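Local atomic coordinates of Serpin48 (Tenebrio molitor, PDB entry 3OZQ), a protein that inhibits the serine protease SPE (Spätzle-processing enzyme) with high specificity, acting as a serpin in the innate immunity of the insect. Residues N167-N172 against I313-F318; F271-T276 against S317-S322. All blocks are in the same frame, centred on the assembly; numbering follows the deposited sequence.

Interaction 1. Residues N167-N172 against I313-F318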
loop_
_atom_site.group_PDB
_atom_site.type_symbol
_atom_site.label_atom_id
_atom_site.label_comp_id
_atom_site.label_asym_id
_atom_site.label_seq_id
_atom_site.Cartn_x
_atom_site.Cartn_y
_atom_site.Cartn_z
ATOM N N ASN A 167 -4.754 2.511 9.669
ATOM C CA ASN A 167 -3.813 1.686 8.879
ATOM C C ASN A 167 -2.608 2.490 8.406
ATOM O O ASN A 167 -2.643 3.091 7.348
ATOM C CB ASN A 167 -4.554 1.116 7.671
ATOM C CG ASN A 167 -3.698 0.206 6.804
ATOM O OD1 ASN A 167 -2.651 -0.289 7.218
ATOM N ND2 ASN A 167 -4.179 -0.049 5.599
ATOM N N ALA A 168 -1.552 2.505 9.207
ATOM C CA ALA A 168 -0.359 3.271 8.904
ATOM C C ALA A 168 0.758 2.299 8.594
ATOM O O ALA A 168 0.923 1.303 9.296
ATOM C CB ALA A 168 0.034 4.113 10.068
ATOM N N LEU A 169 1.527 2.588 7.553
ATOM C CA LEU A 169 2.659 1.727 7.205
ATOM C C LEU A 169 3.706 2.391 6.336
ATOM O O LEU A 169 3.498 3.459 5.765
ATOM C CB LEU A 169 2.224 0.400 6.541
ATOM C CG LEU A 169 1.154 0.252 5.442
ATOM C CD1 LEU A 169 0.720 1.523 4.771
ATOM C CD2 LEU A 169 1.485 -0.838 4.385
ATOM N N TYR A 170 4.842 1.714 6.247
ATOM C CA TYR A 170 5.936 2.124 5.395
ATOM C C TYR A 170 6.883 0.940 5.312
ATOM O O TYR A 170 6.875 0.064 6.181
ATOM C CB TYR A 170 6.641 3.363 5.951
ATOM C CG TYR A 170 7.472 3.117 7.189
ATOM C CD1 TYR A 170 8.820 2.794 7.089
ATOM C CD2 TYR A 170 6.912 3.218 8.462
ATOM C CE1 TYR A 170 9.590 2.575 8.219
ATOM C CE2 TYR A 170 7.675 2.996 9.602
ATOM C CZ TYR A 170 9.017 2.676 9.471
ATOM O OH TYR A 170 9.785 2.451 10.591
ATOM N N PHE A 171 7.689 0.923 4.257
ATOM C CA PHE A 171 8.528 -0.215 3.913
ATOM C C PHE A 171 9.989 0.194 4.006
ATOM O O PHE A 171 10.342 1.334 3.711
ATOM C CB PHE A 171 8.230 -0.641 2.477
ATOM C CG PHE A 171 8.837 -1.961 2.091
ATOM C CD1 PHE A 171 8.499 -3.118 2.771
ATOM C CD2 PHE A 171 9.737 -2.048 1.034
ATOM C CE1 PHE A 171 9.051 -4.347 2.404
ATOM C CE2 PHE A 171 10.288 -3.273 0.665
ATOM C CZ PHE A 171 9.937 -4.424 1.347
ATOM N N ASN A 172 10.832 -0.745 4.414
ATOM C CA ASN A 172 12.265 -0.509 4.480
ATOM C C ASN A 172 13.035 -1.624 3.780
ATOM O O ASN A 172 12.924 -2.794 4.162
ATOM C CB ASN A 172 12.709 -0.387 5.933
ATOM C CG ASN A 172 14.214 -0.345 6.076
ATOM O OD1 ASN A 172 14.824 0.731 6.071
ATOM N ND2 ASN A 172 14.829 -1.517 6.194
ATOM N N ILE A 313 -12.231 4.589 7.564
ATOM C CA ILE A 313 -11.086 3.733 7.293
ATOM C C ILE A 313 -9.979 4.581 6.686
ATOM O O ILE A 313 -10.115 5.098 5.590
ATOM C CB ILE A 313 -11.417 2.586 6.311
ATOM C CG1 ILE A 313 -12.685 1.849 6.745
ATOM C CG2 ILE A 313 -10.246 1.615 6.232
ATOM C CD1 ILE A 313 -13.118 0.775 5.733
ATOM N N VAL A 314 -8.887 4.727 7.411
ATOM C CA VAL A 314 -7.879 5.693 7.043
ATOM C C VAL A 314 -6.517 5.033 6.934
ATOM O O VAL A 314 -6.003 4.471 7.908
ATOM C CB VAL A 314 -7.841 6.885 8.054
ATOM C CG1 VAL A 314 -6.848 7.949 7.582
ATOM C CG2 VAL A 314 -9.210 7.497 8.162
ATOM N N GLN A 315 -5.969 5.049 5.730
ATOM C CA GLN A 315 -4.597 4.594 5.520
ATOM C C GLN A 315 -3.656 5.764 5.351
ATOM O O GLN A 315 -3.951 6.708 4.632
ATOM C CB GLN A 315 -4.508 3.677 4.307
ATOM C CG GLN A 315 -3.124 3.083 4.095
ATOM C CD GLN A 315 -3.079 2.147 2.916
ATOM O OE1 GLN A 315 -3.314 0.947 3.064
ATOM N NE2 GLN A 315 -2.769 2.682 1.734
ATOM N N LYS A 316 -2.509 5.693 6.000
ATOM C CA LYS A 316 -1.457 6.660 5.743
ATOM C C LYS A 316 -0.148 5.936 5.588
ATOM O O LYS A 316 0.155 5.023 6.354
ATOM C CB LYS A 316 -1.354 7.676 6.881
ATOM C CG LYS A 316 -0.478 8.868 6.548
ATOM C CD LYS A 316 -0.687 9.961 7.585
ATOM C CE LYS A 316 -0.026 11.269 7.138
ATOM N NZ LYS A 316 -0.387 12.425 8.011
ATOM N N SER A 317 0.619 6.338 4.580
ATOM C CA SER A 317 1.885 5.683 4.270
ATOM C C SER A 317 2.809 6.661 3.558
ATOM O O SER A 317 2.363 7.683 3.039
ATOM C CB SER A 317 1.642 4.446 3.396
ATOM O OG SER A 317 1.259 4.816 2.081
ATOM N N PHE A 318 4.100 6.345 3.556
ATOM C CA PHE A 318 5.076 7.097 2.782
ATOM C C PHE A 318 6.131 6.169 2.214
ATOM O O PHE A 318 6.278 5.014 2.644
ATOM C CB PHE A 318 5.752 8.168 3.634
ATOM C CG PHE A 318 6.701 7.621 4.645
ATOM C CD1 PHE A 318 6.228 7.131 5.854
ATOM C CD2 PHE A 318 8.062 7.604 4.402
ATOM C CE1 PHE A 318 7.103 6.622 6.797
ATOM C CE2 PHE A 318 8.941 7.094 5.338
ATOM C CZ PHE A 318 8.460 6.605 6.536
HETATM O O HOH W 1 7.446 2.539 2.227
#
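The rings of Y170 and F318 lie side by side with planes only 24° apart, yet slid so far along each other that they barely overlap. The strands that carry them are s3A and s5A of serpin sheet A, parallel neighbours between which the reactive-centre loop inserts in this family. Over one face of F318 comes Y170 CB, 3.4 Å from CE1; the Y170 ring is also stacked with H92, and its OH is held by Q145. Both rings leave the backbone with CG between N and the carbonyl carbon (chi1 72° in each), and this shared torsion points them the same way. On the opposite face, under helix 38-50, the amides of N167 and Q315 lie alongside each other, turned 73° apart, and N167 OD1 is anchored by S40 OG. Three backbone bonds of 2.9 to 3.0 Å join the first half of the pair: N167 N to V314 O, K316 N to N167 O and L169 N to K316 O. Then the strands part. L169 O and F318 N are buried without a hydrogen-bonding partner, although L169 CD1 still presses tightly on S317 CB at 3.4 Å. Where the gap widens, a water takes the place of direct pairing, accepting from F171 N at 2.6 Å and donating to F318 O at 2.8 Å.

Interaction 2. Residues F271-T276 against S317-S322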
loop_
_atom_site.group_PDB
_atom_site.type_symbol
_atom_site.label_atom_id
_atom_site.label_comp_id
_atom_site.label_asym_id
_atom_site.label_seq_id
_atom_site.Cartn_x
_atom_site.Cartn_y
_atom_site.Cartn_z
ATOM N N PHE A 271 12.758 10.157 -4.985
ATOM C CA PHE A 271 11.423 10.657 -4.733
ATOM C C PHE A 271 10.905 10.266 -3.362
ATOM O O PHE A 271 11.261 9.228 -2.812
ATOM C CB PHE A 271 10.432 10.267 -5.846
ATOM C CG PHE A 271 10.239 8.771 -6.026
ATOM C CD1 PHE A 271 11.051 8.047 -6.888
ATOM C CD2 PHE A 271 9.222 8.103 -5.361
ATOM C CE1 PHE A 271 10.864 6.681 -7.074
ATOM C CE2 PHE A 271 9.028 6.736 -5.549
ATOM C CZ PHE A 271 9.853 6.023 -6.397
ATOM N N LYS A 272 10.092 11.144 -2.806
ATOM C CA LYS A 272 9.436 10.882 -1.542
ATOM C C LYS A 272 7.970 11.178 -1.752
ATOM O O LYS A 272 7.621 12.181 -2.385
ATOM C CB LYS A 272 10.021 11.772 -0.445
ATOM C CG LYS A 272 9.615 11.345 0.950
ATOM C CD LYS A 272 10.403 12.094 2.017
ATOM C CE LYS A 272 9.710 12.010 3.369
ATOM N NZ LYS A 272 10.358 12.891 4.392
ATOM N N ILE A 273 7.112 10.287 -1.263
ATOM C CA ILE A 273 5.674 10.492 -1.328
ATOM C C ILE A 273 5.009 10.149 0.002
ATOM O O ILE A 273 5.321 9.130 0.617
ATOM C CB ILE A 273 5.000 9.614 -2.403
ATOM C CG1 ILE A 273 5.717 9.751 -3.758
ATOM C CG2 ILE A 273 3.499 9.943 -2.474
ATOM C CD1 ILE A 273 5.251 8.730 -4.828
ATOM N N GLU A 274 4.083 11.000 0.422
ATOM C CA GLU A 274 3.237 10.739 1.585
ATOM C C GLU A 274 1.781 10.819 1.177
ATOM O O GLU A 274 1.352 11.805 0.585
ATOM C CB GLU A 274 3.494 11.758 2.692
ATOM C CG GLU A 274 4.700 11.469 3.561
ATOM C CD GLU A 274 4.518 11.986 4.991
ATOM O OE1 GLU A 274 3.519 11.577 5.643
ATOM O OE2 GLU A 274 5.363 12.802 5.448
ATOM N N SER A 275 1.018 9.776 1.490
ATOM C CA SER A 275 -0.399 9.759 1.157
ATOM C C SER A 275 -1.277 9.388 2.341
ATOM O O SER A 275 -0.870 8.626 3.214
ATOM C CB SER A 275 -0.671 8.809 -0.013
ATOM O OG SER A 275 -0.015 9.263 -1.191
ATOM N N THR A 276 -2.482 9.947 2.357
ATOM C CA THR A 276 -3.506 9.563 3.308
ATOM C C THR A 276 -4.721 9.188 2.471
ATOM O O THR A 276 -5.184 9.977 1.656
ATOM C CB THR A 276 -3.833 10.707 4.294
ATOM O OG1 THR A 276 -2.654 11.053 5.032
ATOM C CG2 THR A 276 -4.934 10.289 5.260
ATOM N N SER A 317 0.619 6.338 4.580
ATOM C CA SER A 317 1.885 5.683 4.270
ATOM C C SER A 317 2.809 6.661 3.558
ATOM O O SER A 317 2.363 7.683 3.039
ATOM C CB SER A 317 1.642 4.446 3.396
ATOM O OG SER A 317 1.259 4.816 2.081
ATOM N N PHE A 318 4.100 6.345 3.556
ATOM C CA PHE A 318 5.076 7.097 2.782
ATOM C C PHE A 318 6.131 6.169 2.214
ATOM O O PHE A 318 6.278 5.014 2.644
ATOM C CB PHE A 318 5.752 8.168 3.634
ATOM C CG PHE A 318 6.701 7.621 4.645
ATOM C CD1 PHE A 318 6.228 7.131 5.854
ATOM C CD2 PHE A 318 8.062 7.604 4.402
ATOM C CE1 PHE A 318 7.103 6.622 6.797
ATOM C CE2 PHE A 318 8.941 7.094 5.338
ATOM C CZ PHE A 318 8.460 6.605 6.536
ATOM N N ILE A 319 6.847 6.688 1.230
ATOM C CA ILE A 319 7.987 6.009 0.646
ATOM C C ILE A 319 9.053 7.059 0.367
ATOM O O ILE A 319 8.752 8.201 -0.019
ATOM C CB ILE A 319 7.629 5.305 -0.660
ATOM C CG1 ILE A 319 8.819 4.457 -1.148
ATOM C CG2 ILE A 319 7.234 6.343 -1.712
ATOM C CD1 ILE A 319 8.515 3.607 -2.368
ATOM N N ASP A 320 10.295 6.682 0.604
ATOM C CA ASP A 320 11.392 7.608 0.428
ATOM C C ASP A 320 12.476 6.863 -0.334
ATOM O O ASP A 320 13.124 5.961 0.200
ATOM C CB ASP A 320 11.881 8.112 1.787
ATOM C CG ASP A 320 12.806 9.309 1.664
ATOM O OD1 ASP A 320 13.064 9.970 2.696
ATOM O OD2 ASP A 320 13.273 9.591 0.533
ATOM N N VAL A 321 12.637 7.210 -1.607
ATOM C CA VAL A 321 13.498 6.434 -2.485
ATOM C C VAL A 321 14.804 7.159 -2.709
ATOM O O VAL A 321 14.817 8.297 -3.160
ATOM C CB VAL A 321 12.816 6.129 -3.824
ATOM C CG1 VAL A 321 13.800 5.520 -4.784
ATOM C CG2 VAL A 321 11.643 5.178 -3.602
ATOM N N SER A 322 15.900 6.486 -2.380
ATOM C CA SER A 322 17.222 7.091 -2.452
ATOM C C SER A 322 18.260 6.103 -2.993
ATOM O O SER A 322 17.913 5.035 -3.507
ATOM C CB SER A 322 17.630 7.593 -1.071
ATOM O OG SER A 322 17.788 6.487 -0.198
#
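V321 sets its CG2 methyl over one face of the F271 ring, 3.8 Å from the centroid and displaced toward the rim, a CH-pi contact in which F271 CZ is the nearest ring atom. The two strands are s6A and s5A of serpin sheet A, antiparallel here and in regular register. Beside the CH-pi pair, V321 N gives F271 O a short, nearly straight bond (2.7 Å, 170°), while the return bond from F271 N to V321 O is weak. I273 with I319 and S275 with S317 each exchange two bonds, so two hydrogen-bonded pairs hold the backbones together. Next to V321, I319 CG2 approaches the F271 ring obliquely and also packs on I273 CB at 4.0 Å, continuing the apolar face. What steers the ring there is its first torsion (chi1 61°), which swings it across toward the strand of V321. On the face of K272, E274 and D320, which is more open to solvent, F318 is nonetheless buried. K272, extended throughout, runs its aliphatic part across the D320 carboxylate; NZ stays 4.3 Å from OD1, too far for a salt bridge, although the opposite charges may still attract. E274 rests alongside F318 in the non-hydrogen-bonded pair, its CG touching F318 CB at 3.5 Å. Farther out, V372 of strand 365-372, F358 of strand 356-362 and L375 also touch the F271 ring. A serine in place of F271 would probably strip the V321 methyl of its aromatic partner and open a gap beside I319 and F358. Farther along the F271 face, S275 OG is hydrogen-bonded to L35 N, tying s6A to strand 34-36, which pairs with strand 365-372.

How the interactions relate
Of the three strands, 163-174 comes first along the chain, then 260-278, then 310-321, which lies between the other two. Interaction 1 closes the long excursion of 140 residues from N172 to I313; interaction 2 starts inside that excursion, closes a shorter one of 40 residues and ends on the same strand, reaching past F318 to S322. Both use strand 310-321 and share S317 and F318, so s5A is held by s3A along one edge and by s6A along the other. The contacts also touch directly: K316 CG packs on S275 O at 3.4 Å, and V314 meets T276. Together they join three neighbouring strands of sheet A.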